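Local structure of choloylglycine hydrolase (Clostridium perfringens, 2BJF) at residues A[27-31]-A[316-320]; A[41-46]-A[131-135]; A[64-70]-A[103-107]; A[86-90]-A[140-144]; A[115-119]-A[145-149]. The protein hydrolyses the amide bond of glycine- and taurine-conjugated bile salts, releasing the free bile acid and the amino acid, and also acts as a bile acid amine N-acyltransferase. All coordinates share one frame; numbering follows the deposited sequence.

Contact 1: residues A[27-31]-A[316-320]; sequences NQSII and TYKYN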
# COMPACT_ATOMS: atom_id res chain seq x y z
N ASN A 27 -28.73 4.05 22.98
CA ASN A 27 -29.23 4.14 24.36
C ASN A 27 -28.67 3.02 25.24
O ASN A 27 -29.40 2.39 26.01
CB ASN A 27 -30.76 4.15 24.40
CG ASN A 27 -31.36 5.37 23.73
OD1 ASN A 27 -30.80 6.47 23.79
ND2 ASN A 27 -32.51 5.19 23.09
N GLN A 28 -27.37 2.78 25.10
CA GLN A 28 -26.72 1.64 25.74
C GLN A 28 -26.52 1.82 27.24
O GLN A 28 -26.31 2.93 27.74
CB GLN A 28 -25.39 1.30 25.07
CG GLN A 28 -24.36 2.42 25.03
CD GLN A 28 -24.36 3.20 23.73
OE1 GLN A 28 -25.41 3.58 23.21
NE2 GLN A 28 -23.17 3.44 23.19
N SER A 29 -26.59 0.69 27.95
CA SER A 29 -26.18 0.59 29.33
C SER A 29 -25.57 -0.79 29.51
O SER A 29 -25.71 -1.65 28.64
CB SER A 29 -27.37 0.79 30.28
OG SER A 29 -28.33 -0.24 30.11
N ILE A 30 -24.87 -0.99 30.62
CA ILE A 30 -24.37 -2.32 30.96
C ILE A 30 -25.48 -3.04 31.72
O ILE A 30 -25.92 -2.59 32.78
CB ILE A 30 -23.05 -2.27 31.76
CG1 ILE A 30 -21.96 -1.52 30.99
CG2 ILE A 30 -22.56 -3.67 32.08
CD1 ILE A 30 -21.99 -0.00 31.14
N ILE A 31 -25.94 -4.15 31.15
CA ILE A 31 -27.12 -4.86 31.64
C ILE A 31 -26.75 -6.18 32.30
O ILE A 31 -26.04 -7.01 31.72
CB ILE A 31 -28.13 -5.13 30.48
CG1 ILE A 31 -28.54 -3.81 29.81
CG2 ILE A 31 -29.36 -5.89 30.99
CD1 ILE A 31 -29.30 -4.00 28.51
N THR A 316 -29.21 -2.46 35.73
CA THR A 316 -28.43 -1.73 34.73
C THR A 316 -27.43 -0.77 35.39
O THR A 316 -27.68 -0.26 36.48
CB THR A 316 -29.31 -0.93 33.74
OG1 THR A 316 -29.97 0.14 34.42
CG2 THR A 316 -30.34 -1.83 33.07
N TYR A 317 -26.31 -0.55 34.71
CA TYR A 317 -25.31 0.43 35.12
C TYR A 317 -25.09 1.45 34.01
O TYR A 317 -25.05 1.10 32.83
CB TYR A 317 -24.00 -0.27 35.51
CG TYR A 317 -24.05 -0.93 36.87
CD1 TYR A 317 -23.83 -0.19 38.03
CD2 TYR A 317 -24.31 -2.29 36.99
CE1 TYR A 317 -23.87 -0.80 39.29
CE2 TYR A 317 -24.36 -2.91 38.24
CZ TYR A 317 -24.14 -2.15 39.39
OH TYR A 317 -24.18 -2.75 40.63
N LYS A 318 -24.95 2.72 34.41
CA LYS A 318 -24.89 3.84 33.47
C LYS A 318 -23.61 3.86 32.62
O LYS A 318 -22.50 3.74 33.14
CB LYS A 318 -25.05 5.17 34.21
CG LYS A 318 -25.30 6.37 33.31
CD LYS A 318 -25.37 7.67 34.09
CE LYS A 318 -25.45 8.87 33.16
NZ LYS A 318 -25.51 10.16 33.90
N TYR A 319 -23.81 4.01 31.31
CA TYR A 319 -22.74 4.14 30.33
C TYR A 319 -21.93 5.41 30.61
O TYR A 319 -22.47 6.52 30.59
CB TYR A 319 -23.37 4.19 28.94
CG TYR A 319 -22.43 4.24 27.75
CD1 TYR A 319 -21.75 3.10 27.32
CD2 TYR A 319 -22.25 5.42 27.03
CE1 TYR A 319 -20.91 3.14 26.22
CE2 TYR A 319 -21.41 5.47 25.93
CZ TYR A 319 -20.74 4.33 25.52
OH TYR A 319 -19.91 4.37 24.43
N ASN A 320 -20.64 5.24 30.89
CA ASN A 320 -19.78 6.34 31.34
C ASN A 320 -19.12 7.10 30.19
O ASN A 320 -18.14 6.64 29.61
CB ASN A 320 -18.72 5.82 32.32
CG ASN A 320 -18.00 6.94 33.06
OD1 ASN A 320 -17.72 8.01 32.50
ND2 ASN A 320 -17.67 6.70 34.32
O HOH W 1 -26.53 4.22 30.24
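Ile30 and Tyr317 face each other as a hydrogen-bonded antiparallel pair. Ile30 N donates to Tyr317 O at 3.0 Å, and Tyr317 N returns a bond to Ile30 O at 2.8 Å. Ile30 O also receives a CA-H...O contact from Thr316 CA at 3.3 Å, a usual companion of such pairing. Ile31 and Thr316 form the next, non-hydrogen-bonded pair. At the other end the direct ladder gives way to water: one molecule donates to Gln28 O and accepts from Tyr319 N.

The side-chain packing centres on Tyr319. Gln28 lays its CG over one face of the ring, a CH-pi contact 3.7 Å from the centroid, and Gln28 NE2 lies over the same ring, 3.5 Å from Tyr319 CZ. Gln28 CG stands between its backbone N and carbonyl carbon (chi1 58°), and a bend at chi2 lays the amide end across the ring. A long, flexible amide suits this place, because its CG packs on the ring while OE1 still bonds Phe26 N. Branched Ile30 suits a sheet face, where it packs on Leu55 and Met57 of strand 54-61 and Ile302 of strand 300-303.

Strand 29-33 also pairs with strand 54-61 on its other edge, so 315-318 adds a near-C-terminal strand to an antiparallel sheet of this Ntn-hydrolase fold.

Contact 2: residues A[41-46]-A[131-135]; sequences NKSNKK and IPISE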
# COMPACT_ATOMS: atom_id res chain seq x y z
N ASN A 41 -40.96 -10.56 25.03
CA ASN A 41 -41.12 -9.57 23.96
C ASN A 41 -42.60 -9.27 23.78
O ASN A 41 -43.38 -10.16 23.44
CB ASN A 41 -40.48 -10.07 22.66
CG ASN A 41 -40.49 -9.01 21.56
OD1 ASN A 41 -41.55 -8.63 21.06
ND2 ASN A 41 -39.30 -8.56 21.18
N LYS A 42 -42.97 -8.01 24.00
CA LYS A 42 -44.38 -7.61 24.00
C LYS A 42 -45.03 -7.62 22.62
O LYS A 42 -46.24 -7.87 22.51
CB LYS A 42 -44.54 -6.23 24.65
CG LYS A 42 -44.32 -6.22 26.15
CD LYS A 42 -44.48 -4.83 26.74
CE LYS A 42 -44.35 -4.84 28.26
NZ LYS A 42 -45.49 -5.53 28.93
N SER A 43 -44.25 -7.37 21.58
CA SER A 43 -44.77 -7.28 20.21
C SER A 43 -45.13 -8.64 19.61
O SER A 43 -46.17 -8.78 18.96
CB SER A 43 -43.80 -6.54 19.29
OG SER A 43 -42.65 -7.32 19.01
N ASN A 44 -44.27 -9.64 19.83
CA ASN A 44 -44.48 -10.98 19.25
C ASN A 44 -44.71 -12.09 20.27
O ASN A 44 -44.83 -13.27 19.90
CB ASN A 44 -43.32 -11.34 18.29
CG ASN A 44 -41.95 -11.25 18.96
OD1 ASN A 44 -41.78 -11.62 20.12
ND2 ASN A 44 -40.97 -10.77 18.21
N LYS A 45 -44.78 -11.72 21.55
CA LYS A 45 -45.07 -12.64 22.66
C LYS A 45 -44.03 -13.75 22.90
O LYS A 45 -44.24 -14.63 23.73
CB LYS A 45 -46.49 -13.23 22.55
CG LYS A 45 -47.59 -12.22 22.82
CD LYS A 45 -48.96 -12.88 22.85
CE LYS A 45 -50.07 -11.87 23.11
NZ LYS A 45 -50.00 -11.28 24.48
N LYS A 46 -42.91 -13.69 22.18
CA LYS A 46 -41.83 -14.66 22.34
C LYS A 46 -41.13 -14.49 23.68
O LYS A 46 -40.91 -13.36 24.13
CB LYS A 46 -40.82 -14.56 21.19
CG LYS A 46 -41.38 -14.97 19.83
CD LYS A 46 -40.35 -14.78 18.73
CE LYS A 46 -40.95 -15.02 17.35
NZ LYS A 46 -41.34 -16.44 17.13
N ILE A 131 -37.04 -11.46 12.32
CA ILE A 131 -38.23 -11.03 13.05
C ILE A 131 -37.93 -9.70 13.75
O ILE A 131 -36.95 -9.62 14.50
CB ILE A 131 -38.70 -12.09 14.10
CG1 ILE A 131 -39.01 -13.44 13.43
CG2 ILE A 131 -39.89 -11.58 14.93
CD1 ILE A 131 -40.12 -13.41 12.38
N PRO A 132 -38.74 -8.66 13.49
CA PRO A 132 -38.54 -7.37 14.16
C PRO A 132 -38.72 -7.45 15.67
O PRO A 132 -39.60 -8.18 16.15
CB PRO A 132 -39.61 -6.47 13.53
CG PRO A 132 -40.64 -7.41 13.00
CD PRO A 132 -39.89 -8.62 12.56
N ILE A 133 -37.89 -6.72 16.41
CA ILE A 133 -37.98 -6.64 17.87
C ILE A 133 -39.28 -5.94 18.28
O ILE A 133 -39.87 -6.27 19.31
CB ILE A 133 -36.73 -5.94 18.48
CG1 ILE A 133 -36.69 -6.10 20.00
CG2 ILE A 133 -36.65 -4.46 18.05
CD1 ILE A 133 -35.36 -5.75 20.65
N SER A 134 -39.70 -4.99 17.45
CA SER A 134 -40.94 -4.24 17.64
C SER A 134 -41.32 -3.62 16.29
O SER A 134 -40.44 -3.34 15.47
CB SER A 134 -40.74 -3.14 18.68
OG SER A 134 -41.98 -2.54 19.04
N GLU A 135 -42.62 -3.46 16.07
CA GLU A 135 -43.18 -2.90 14.83
C GLU A 135 -42.74 -3.70 13.59
O GLU A 135 -42.90 -4.92 13.55
CB GLU A 135 -42.84 -1.41 14.68
CG GLU A 135 -43.23 -0.56 15.88
CD GLU A 135 -43.27 0.92 15.57
OE1 GLU A 135 -43.47 1.28 14.39
OE2 GLU A 135 -43.11 1.72 16.51
O HOH W 2 -42.28 -8.72 16.10
O HOH W 3 -41.40 -5.71 21.53
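Ile133 O is the polar focus of this loop-to-loop contact, and Asn41 supplies its clearest bond. Asn41 ND2 donates to Ile133 O at 3.0 Å with an N-H...O angle of 156°; the acceptor lies in the amide plane of Asn41, and the N-H meets a lone pair of the carbonyl. Ser43 OG lies 3.0 Å from Ile133 O and 2.7 Å from Asn41 OD1.

Asn41 and Asn44 also shape their own loop, a role that suits a short side chain with an acceptor near the backbone. Asn41 OD1 takes the N-H of Asn44 in an Asx motif, and Asn44 OD1 takes that of Lys46 in an Asx turn.

Waters add further links. One donates to Pro132 O and Ser43 OG and accepts from Asn44 ND2; another accepts from Ser43 N and donates to Ile133 O. A methyl, Ile131 CG2, rests 3.5 Å from the amide nitrogen Asn44 ND2, which also bonds Tyr103 OH.

Ile133 touches the bound deoxycholate and packs on Phe61 of strand 54-61 and Thr66 of strand 64-67. The loop between strands 38-40 and 47-49 thus backs the loop that runs from strand 126-129 toward strand 142-147.

Contact 3: residues A[64-70]-A[103-107]; sequences YPTFADG and YNFLL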
# COMPACT_ATOMS: atom_id res chain seq x y z
N TYR A 64 -37.71 -4.89 26.25
CA TYR A 64 -36.97 -6.13 26.00
C TYR A 64 -35.46 -5.89 25.87
O TYR A 64 -35.03 -5.03 25.10
CB TYR A 64 -37.51 -6.84 24.76
CG TYR A 64 -37.05 -8.28 24.64
CD1 TYR A 64 -37.70 -9.30 25.34
CD2 TYR A 64 -35.97 -8.63 23.82
CE1 TYR A 64 -37.30 -10.62 25.23
CE2 TYR A 64 -35.56 -9.95 23.71
CZ TYR A 64 -36.22 -10.94 24.42
OH TYR A 64 -35.82 -12.25 24.31
N PRO A 65 -34.64 -6.67 26.62
CA PRO A 65 -33.19 -6.51 26.56
C PRO A 65 -32.57 -7.15 25.32
O PRO A 65 -32.87 -8.29 24.98
CB PRO A 65 -32.71 -7.22 27.83
CG PRO A 65 -33.74 -8.26 28.10
CD PRO A 65 -35.05 -7.74 27.56
N THR A 66 -31.71 -6.39 24.64
CA THR A 66 -30.96 -6.89 23.48
C THR A 66 -29.51 -6.42 23.58
O THR A 66 -29.24 -5.29 23.98
CB THR A 66 -31.63 -6.48 22.14
OG1 THR A 66 -30.91 -7.06 21.04
CG2 THR A 66 -31.71 -4.96 21.97
N PHE A 67 -28.58 -7.31 23.22
CA PHE A 67 -27.16 -7.10 23.53
C PHE A 67 -26.26 -6.83 22.33
O PHE A 67 -26.50 -7.32 21.23
CB PHE A 67 -26.61 -8.29 24.31
CG PHE A 67 -27.09 -8.36 25.73
CD1 PHE A 67 -26.32 -7.83 26.77
CD2 PHE A 67 -28.32 -8.95 26.04
CE1 PHE A 67 -26.76 -7.89 28.08
CE2 PHE A 67 -28.77 -9.00 27.36
CZ PHE A 67 -27.99 -8.47 28.38
N ALA A 68 -25.21 -6.05 22.58
CA ALA A 68 -24.15 -5.80 21.60
C ALA A 68 -22.97 -6.75 21.83
O ALA A 68 -22.36 -7.24 20.88
CB ALA A 68 -23.69 -4.36 21.69
N ASP A 69 -22.66 -6.98 23.11
CA ASP A 69 -21.65 -7.95 23.53
C ASP A 69 -21.82 -8.24 25.01
O ASP A 69 -22.27 -7.39 25.77
CB ASP A 69 -20.22 -7.47 23.23
CG ASP A 69 -19.96 -6.06 23.73
OD1 ASP A 69 -20.31 -5.11 23.01
OD2 ASP A 69 -19.39 -5.91 24.83
N GLY A 70 -21.45 -9.45 25.42
CA GLY A 70 -21.59 -9.85 26.81
C GLY A 70 -21.02 -11.22 27.11
O GLY A 70 -20.46 -11.89 26.24
N TYR A 103 -32.28 -10.11 16.69
CA TYR A 103 -32.11 -9.29 17.90
C TYR A 103 -31.85 -10.12 19.16
O TYR A 103 -31.30 -9.60 20.14
CB TYR A 103 -33.33 -8.38 18.11
CG TYR A 103 -34.61 -9.12 18.44
CD1 TYR A 103 -34.90 -9.52 19.74
CD2 TYR A 103 -35.53 -9.43 17.44
CE1 TYR A 103 -36.07 -10.21 20.04
CE2 TYR A 103 -36.71 -10.11 17.73
CZ TYR A 103 -36.97 -10.50 19.03
OH TYR A 103 -38.13 -11.18 19.33
N ASN A 104 -32.26 -11.39 19.14
CA ASN A 104 -32.19 -12.25 20.32
C ASN A 104 -31.04 -13.26 20.32
O ASN A 104 -30.84 -13.97 21.30
CB ASN A 104 -33.53 -12.97 20.52
CG ASN A 104 -33.74 -13.43 21.96
OD1 ASN A 104 -33.53 -12.67 22.91
ND2 ASN A 104 -34.17 -14.68 22.13
N PHE A 105 -30.28 -13.31 19.22
CA PHE A 105 -29.24 -14.33 19.08
C PHE A 105 -28.19 -14.29 20.19
O PHE A 105 -27.85 -15.33 20.76
CB PHE A 105 -28.56 -14.27 17.70
CG PHE A 105 -27.54 -15.36 17.48
CD1 PHE A 105 -27.94 -16.61 17.03
CD2 PHE A 105 -26.19 -15.13 17.74
CE1 PHE A 105 -27.00 -17.62 16.84
CE2 PHE A 105 -25.25 -16.14 17.55
CZ PHE A 105 -25.66 -17.39 17.09
N LEU A 106 -27.67 -13.10 20.48
CA LEU A 106 -26.62 -12.95 21.48
C LEU A 106 -27.09 -13.44 22.85
O LEU A 106 -26.41 -14.22 23.51
CB LEU A 106 -26.13 -11.51 21.54
CG LEU A 106 -24.67 -11.30 21.98
CD1 LEU A 106 -24.14 -9.99 21.44
CD2 LEU A 106 -24.51 -11.35 23.49
N LEU A 107 -28.27 -12.98 23.27
CA LEU A 107 -28.86 -13.41 24.54
C LEU A 107 -29.17 -14.91 24.55
O LEU A 107 -28.98 -15.57 25.57
CB LEU A 107 -30.12 -12.59 24.86
CG LEU A 107 -30.88 -12.89 26.16
CD1 LEU A 107 -29.98 -12.72 27.39
CD2 LEU A 107 -32.11 -12.01 26.27
O HOH W 4 -32.02 -10.24 23.33
O HOH W 5 -29.41 -10.13 22.38
O HOH W 6 -28.57 -8.48 20.03
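This is a buried strand-to-helix contact, in which strand 64-67 and the corner after it lie against the start of helix 105-112. Polar bonds tie the beginning of segment 103-107, and leucines fill the rest.

Thr66 OG1 donates to Tyr103 O at 2.7 Å, in the carbonyl plane and on a lone pair; OG1 lies opposite its own backbone N (chi1 -177°), which directs it to segment 103-107. Waters share this buried carbonyl: one donates to it while accepting from Phe67 N and Leu107 N, and another joins it to Phe67 O. Tyr64 OH gives a 2.7 Å bond to Asn104 OD1 from above the amide plane. A tyrosine fits because its ring packs while its hydroxyl serves a buried amide. Tyr64 CE2 lies at the edge of the Tyr103 ring, 3.7 Å from Tyr103 CE1, with the two planes at 87°.

Leu106 spreads its methyls over the corner: CD1 lies 3.3 Å from Ala68 O and CD2 3.8 Å from Phe67 CB. Leu107 places CD1 3.9 Å from Phe67 CE2.

Thr66 and Ala68 touch deoxycholate, and Asp69 OD1 bonds Tyr278 OH and forms a salt bridge with Arg18. Strand 64-67 pairs with strand 54-61, while Phe67 and Leu107 also pack on Ile33 of strand 29-33.

Contact 4: residues A[86-90]-A[140-144]; sequences YVSYS and TTLHW. With DXC ((3alpha,5beta,12alpha)-3,12-dihydroxycholan-24-oic acid), chain B.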
# COMPACT_ATOMS: atom_id res chain seq x y z
N TYR A 86 -23.24 -9.75 2.31
CA TYR A 86 -23.18 -11.22 2.29
C TYR A 86 -24.08 -11.90 3.33
O TYR A 86 -24.21 -13.13 3.34
CB TYR A 86 -21.73 -11.74 2.36
CG TYR A 86 -20.82 -11.11 1.33
CD1 TYR A 86 -20.93 -11.42 -0.03
CD2 TYR A 86 -19.84 -10.18 1.71
CE1 TYR A 86 -20.10 -10.84 -0.98
CE2 TYR A 86 -19.01 -9.59 0.77
CZ TYR A 86 -19.14 -9.92 -0.57
OH TYR A 86 -18.31 -9.33 -1.50
N VAL A 87 -24.72 -11.10 4.19
CA VAL A 87 -25.67 -11.62 5.18
C VAL A 87 -27.02 -11.94 4.53
O VAL A 87 -27.43 -11.28 3.57
CB VAL A 87 -25.85 -10.62 6.36
CG1 VAL A 87 -26.67 -9.40 5.94
CG2 VAL A 87 -26.48 -11.31 7.57
N SER A 88 -27.69 -12.96 5.05
CA SER A 88 -29.04 -13.32 4.60
C SER A 88 -29.82 -14.03 5.70
O SER A 88 -29.47 -15.14 6.11
CB SER A 88 -28.98 -14.19 3.34
OG SER A 88 -30.27 -14.61 2.94
N TYR A 89 -30.87 -13.37 6.18
CA TYR A 89 -31.78 -13.96 7.16
C TYR A 89 -33.04 -14.45 6.45
O TYR A 89 -33.44 -13.88 5.44
CB TYR A 89 -32.18 -12.95 8.23
CG TYR A 89 -31.04 -12.21 8.91
CD1 TYR A 89 -30.05 -12.90 9.61
CD2 TYR A 89 -30.99 -10.82 8.90
CE1 TYR A 89 -29.02 -12.22 10.25
CE2 TYR A 89 -29.97 -10.13 9.54
CZ TYR A 89 -28.99 -10.83 10.21
OH TYR A 89 -27.98 -10.14 10.85
N SER A 90 -33.66 -15.50 6.99
CA SER A 90 -34.96 -15.94 6.51
C SER A 90 -36.04 -14.95 6.95
O SER A 90 -35.92 -14.32 8.01
CB SER A 90 -35.29 -17.35 7.00
OG SER A 90 -35.52 -17.38 8.40
N THR A 140 -30.57 -5.12 12.61
CA THR A 140 -29.20 -4.80 12.21
C THR A 140 -28.57 -6.03 11.56
O THR A 140 -28.77 -7.16 12.02
CB THR A 140 -28.36 -4.34 13.43
OG1 THR A 140 -29.06 -3.30 14.13
CG2 THR A 140 -27.00 -3.80 12.98
N THR A 141 -27.83 -5.80 10.48
CA THR A 141 -27.09 -6.87 9.81
C THR A 141 -25.89 -7.25 10.67
O THR A 141 -25.03 -6.42 10.95
CB THR A 141 -26.62 -6.42 8.41
OG1 THR A 141 -25.90 -5.18 8.52
CG2 THR A 141 -27.80 -6.23 7.48
N LEU A 142 -25.85 -8.51 11.10
CA LEU A 142 -24.89 -8.95 12.10
C LEU A 142 -24.23 -10.29 11.81
O LEU A 142 -24.82 -11.17 11.18
CB LEU A 142 -25.56 -9.04 13.48
CG LEU A 142 -26.13 -7.79 14.14
CD1 LEU A 142 -27.13 -8.19 15.22
CD2 LEU A 142 -25.03 -6.90 14.72
N HIS A 143 -23.00 -10.43 12.29
CA HIS A 143 -22.37 -11.73 12.52
C HIS A 143 -21.78 -11.75 13.92
O HIS A 143 -21.60 -10.69 14.54
CB HIS A 143 -21.36 -12.09 11.41
CG HIS A 143 -20.15 -11.21 11.35
ND1 HIS A 143 -19.01 -11.57 10.66
CD2 HIS A 143 -19.89 -9.99 11.87
CE1 HIS A 143 -18.11 -10.61 10.76
NE2 HIS A 143 -18.62 -9.64 11.49
N TRP A 144 -21.49 -12.94 14.44
CA TRP A 144 -21.13 -13.08 15.85
C TRP A 144 -19.82 -13.81 16.07
O TRP A 144 -19.49 -14.75 15.35
CB TRP A 144 -22.25 -13.79 16.62
CG TRP A 144 -23.56 -13.05 16.63
CD1 TRP A 144 -24.02 -12.21 17.60
CD2 TRP A 144 -24.57 -13.09 15.61
NE1 TRP A 144 -25.26 -11.72 17.25
CE2 TRP A 144 -25.62 -12.25 16.04
CE3 TRP A 144 -24.70 -13.76 14.39
CZ2 TRP A 144 -26.79 -12.05 15.28
CZ3 TRP A 144 -25.85 -13.56 13.63
CH2 TRP A 144 -26.88 -12.71 14.09
C1 DXC B . -33.24 -0.94 15.17
C2 DXC B . -33.10 -2.43 15.46
C3 DXC B . -33.28 -2.79 16.94
C4 DXC B . -32.42 -1.95 17.90
C5 DXC B . -32.58 -0.46 17.57
C6 DXC B . -32.33 -0.13 16.10
C7 DXC B . -33.08 -4.30 17.13
C8 DXC B . -31.61 -4.74 17.09
C9 DXC B . -30.68 -3.88 17.96
C10 DXC B . -30.94 -2.37 17.78
C11 DXC B . -29.21 -4.13 17.59
C12 DXC B . -28.20 -3.35 18.44
C13 DXC B . -28.48 -1.85 18.32
C14 DXC B . -29.95 -1.52 18.61
C15 DXC B . -28.69 -5.56 17.51
C16 DXC B . -27.17 -5.38 17.57
C17 DXC B . -26.91 -3.88 17.79
C18 DXC B . -32.91 -2.13 19.34
C19 DXC B . -25.54 -3.61 18.44
O1 DXC B . -28.11 -1.34 17.03
O2 DXC B . -32.88 -0.68 13.81
C20 DXC B . -28.27 -3.76 19.92
C21 DXC B . -24.38 -4.03 17.52
C22 DXC B . -24.38 -3.28 16.19
C23 DXC B . -23.01 -3.26 15.54
O3 DXC B . -22.02 -3.67 16.18
O4 DXC B . -22.93 -2.81 14.38
C24 DXC B . -25.32 -2.16 18.90
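Tyr89 OH accepts the backbone N-H of Leu142, N to OH at 2.7 Å with an N-H...O angle of 151°, and this bond ties the two segments. The donor nitrogen lies at the ring's edge near its plane. Tyr89 CG is opposite its own carbonyl carbon (chi1 -51°), and from there the ring extends to Leu142; a tyrosine suits the place because its ring packs on Ile128 and Val102 while its hydroxyl accepts the bond. Beside it Val87 CG1 meets Thr141 CG2 at 3.7 Å, the two side chains crossing at about a right angle. A beta-branched threonine serves both needs here: its CG2 packs, while its OG1 bonds Asn82, a taurine-binding residue.

From segment 140-144, Leu142 and Thr140 line the bile-acid pocket. Leu142 CD1 comes within 3.7 Å of C16 of deoxycholate, and Thr140 OG1 within 3.6 Å of its C11.

Farther out, Ser88 bonds Gln158 of strand 153-158. The loop 86-90 thus covers the beginning of strand 142-147, which runs between strands 77-82 and 153-158.

Contact 5: residues A[115-119]-A[145-149]; sequences SVEEV and MISDI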
# COMPACT_ATOMS: atom_id res chain seq x y z
N SER A 115 -20.50 -23.33 27.19
CA SER A 115 -19.24 -23.46 26.45
C SER A 115 -19.41 -23.29 24.95
O SER A 115 -20.52 -23.38 24.43
CB SER A 115 -18.60 -24.82 26.74
OG SER A 115 -19.36 -25.87 26.17
N VAL A 116 -18.29 -23.04 24.26
CA VAL A 116 -18.26 -22.97 22.80
C VAL A 116 -18.71 -24.30 22.18
O VAL A 116 -19.49 -24.31 21.22
CB VAL A 116 -16.85 -22.57 22.28
CG1 VAL A 116 -16.69 -22.88 20.80
CG2 VAL A 116 -16.60 -21.09 22.54
N GLU A 117 -18.25 -25.41 22.75
CA GLU A 117 -18.63 -26.74 22.27
C GLU A 117 -20.14 -26.99 22.33
O GLU A 117 -20.71 -27.58 21.41
CB GLU A 117 -17.86 -27.85 22.99
CG GLU A 117 -16.37 -27.94 22.61
CD GLU A 117 -16.12 -28.14 21.12
OE1 GLU A 117 -15.08 -27.66 20.63
OE2 GLU A 117 -16.95 -28.77 20.43
N GLU A 118 -20.78 -26.54 23.42
CA GLU A 118 -22.23 -26.65 23.58
C GLU A 118 -22.97 -25.83 22.52
O GLU A 118 -23.97 -26.29 21.96
CB GLU A 118 -22.67 -26.20 24.98
CG GLU A 118 -22.48 -27.24 26.07
CD GLU A 118 -23.26 -26.92 27.34
OE1 GLU A 118 -23.17 -27.71 28.30
OE2 GLU A 118 -23.97 -25.90 27.38
N VAL A 119 -22.47 -24.63 22.26
CA VAL A 119 -23.05 -23.72 21.26
C VAL A 119 -22.92 -24.31 19.85
O VAL A 119 -23.89 -24.30 19.08
CB VAL A 119 -22.38 -22.31 21.31
CG1 VAL A 119 -22.89 -21.42 20.19
CG2 VAL A 119 -22.63 -21.65 22.65
N MET A 145 -19.08 -13.36 17.08
CA MET A 145 -17.92 -14.10 17.58
C MET A 145 -18.25 -14.63 18.97
O MET A 145 -18.79 -13.90 19.81
CB MET A 145 -16.67 -13.22 17.61
CG MET A 145 -15.40 -13.96 18.00
SD MET A 145 -13.92 -12.95 17.77
CE MET A 145 -12.69 -13.97 18.58
N ILE A 146 -17.93 -15.90 19.20
CA ILE A 146 -18.21 -16.58 20.46
C ILE A 146 -16.91 -17.19 20.98
O ILE A 146 -16.18 -17.82 20.21
CB ILE A 146 -19.31 -17.66 20.31
CG1 ILE A 146 -20.60 -17.05 19.76
CG2 ILE A 146 -19.58 -18.36 21.64
CD1 ILE A 146 -21.62 -18.06 19.26
N SER A 147 -16.62 -16.98 22.26
CA SER A 147 -15.36 -17.42 22.85
C SER A 147 -15.58 -17.81 24.31
O SER A 147 -16.47 -17.27 24.97
CB SER A 147 -14.31 -16.30 22.75
OG SER A 147 -13.00 -16.80 22.92
N ASP A 148 -14.77 -18.73 24.82
CA ASP A 148 -14.90 -19.16 26.22
C ASP A 148 -13.56 -19.34 26.94
O ASP A 148 -12.50 -19.00 26.41
CB ASP A 148 -15.80 -20.40 26.35
CG ASP A 148 -15.17 -21.67 25.79
OD1 ASP A 148 -13.96 -21.67 25.47
OD2 ASP A 148 -15.90 -22.68 25.68
N ILE A 149 -13.62 -19.89 28.15
CA ILE A 149 -12.45 -20.04 29.03
C ILE A 149 -11.48 -21.15 28.60
O ILE A 149 -10.43 -21.33 29.22
CB ILE A 149 -12.87 -20.23 30.51
CG1 ILE A 149 -13.75 -21.47 30.69
CG2 ILE A 149 -13.57 -18.98 31.03
CD1 ILE A 149 -13.96 -21.89 32.14
O HOH W 7 -15.78 -25.25 24.67
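Asp148 meets the start of helix 116-123 along its whole side chain. Its CB lies 4.0 Å from Val116 CG2, and CG comes closer to the same methyl, at 3.6 Å. There the carboxylate divides. OD1 turns to the hydroxyl of Thr150, two residues further on. OD2 accepts the backbone N-H of Val116, with Asp148 OD2 2.8 Å from Val116 N and the bond almost perfectly straight (179°), although the nitrogen approaches from above the carboxylate plane, 40° out of it. A water 2.8 Å from Asp148 OD2 also donates to it and accepts from Glu117 N, so the carboxylate serves a second N-H of the first turn indirectly.

An aspartate suits this site because the first N-H groups of a helix lack acceptors within it, and the negative charge is probably favoured by the positive end of the helix dipole. Ser115 performs the classical job itself: as N-cap, its OG accepts from Glu118 N at 3.2 Å.

Valines and isoleucine, compact and branched, close the apolar side. Val119 CG1 and Ile146 CD1 meet tip to tip at 3.7 Å, and Val116 CG2 faces Ile146 CG2. Ile154 of strand 153-158 and Val109 of helix 105-112 pack around this group.

This is helix-on-sheet packing with a serine N-cap reinforced by an aspartate just beyond the end of strand 142-147, consistent with the alpha-beta-beta-alpha sandwich of Ntn hydrolases.

Overall arrangement
Contacts 1, 3, 4 and 5 all reach one large antiparallel sheet, and contact 2 joins loops at its side. Contact 1 closes the longest loop, with the other four nested inside it. Contact 3 lies within contact 2 along the chain, while contact 4 interleaves with both. Contacts 2 and 3 touch through Asn44 and Tyr103, contacts 3 and 4 through Phe105 and Trp144; in each case the centres are about 14 Å apart. Contacts 4 and 5 share strand 142-147, and the successive helices 105-112 and 116-123 connect contact 3 to contact 5. Contacts 2, 3 and 4 each contribute residues to the deoxycholate pocket, so distant parts of the sequence each supply part of its wall.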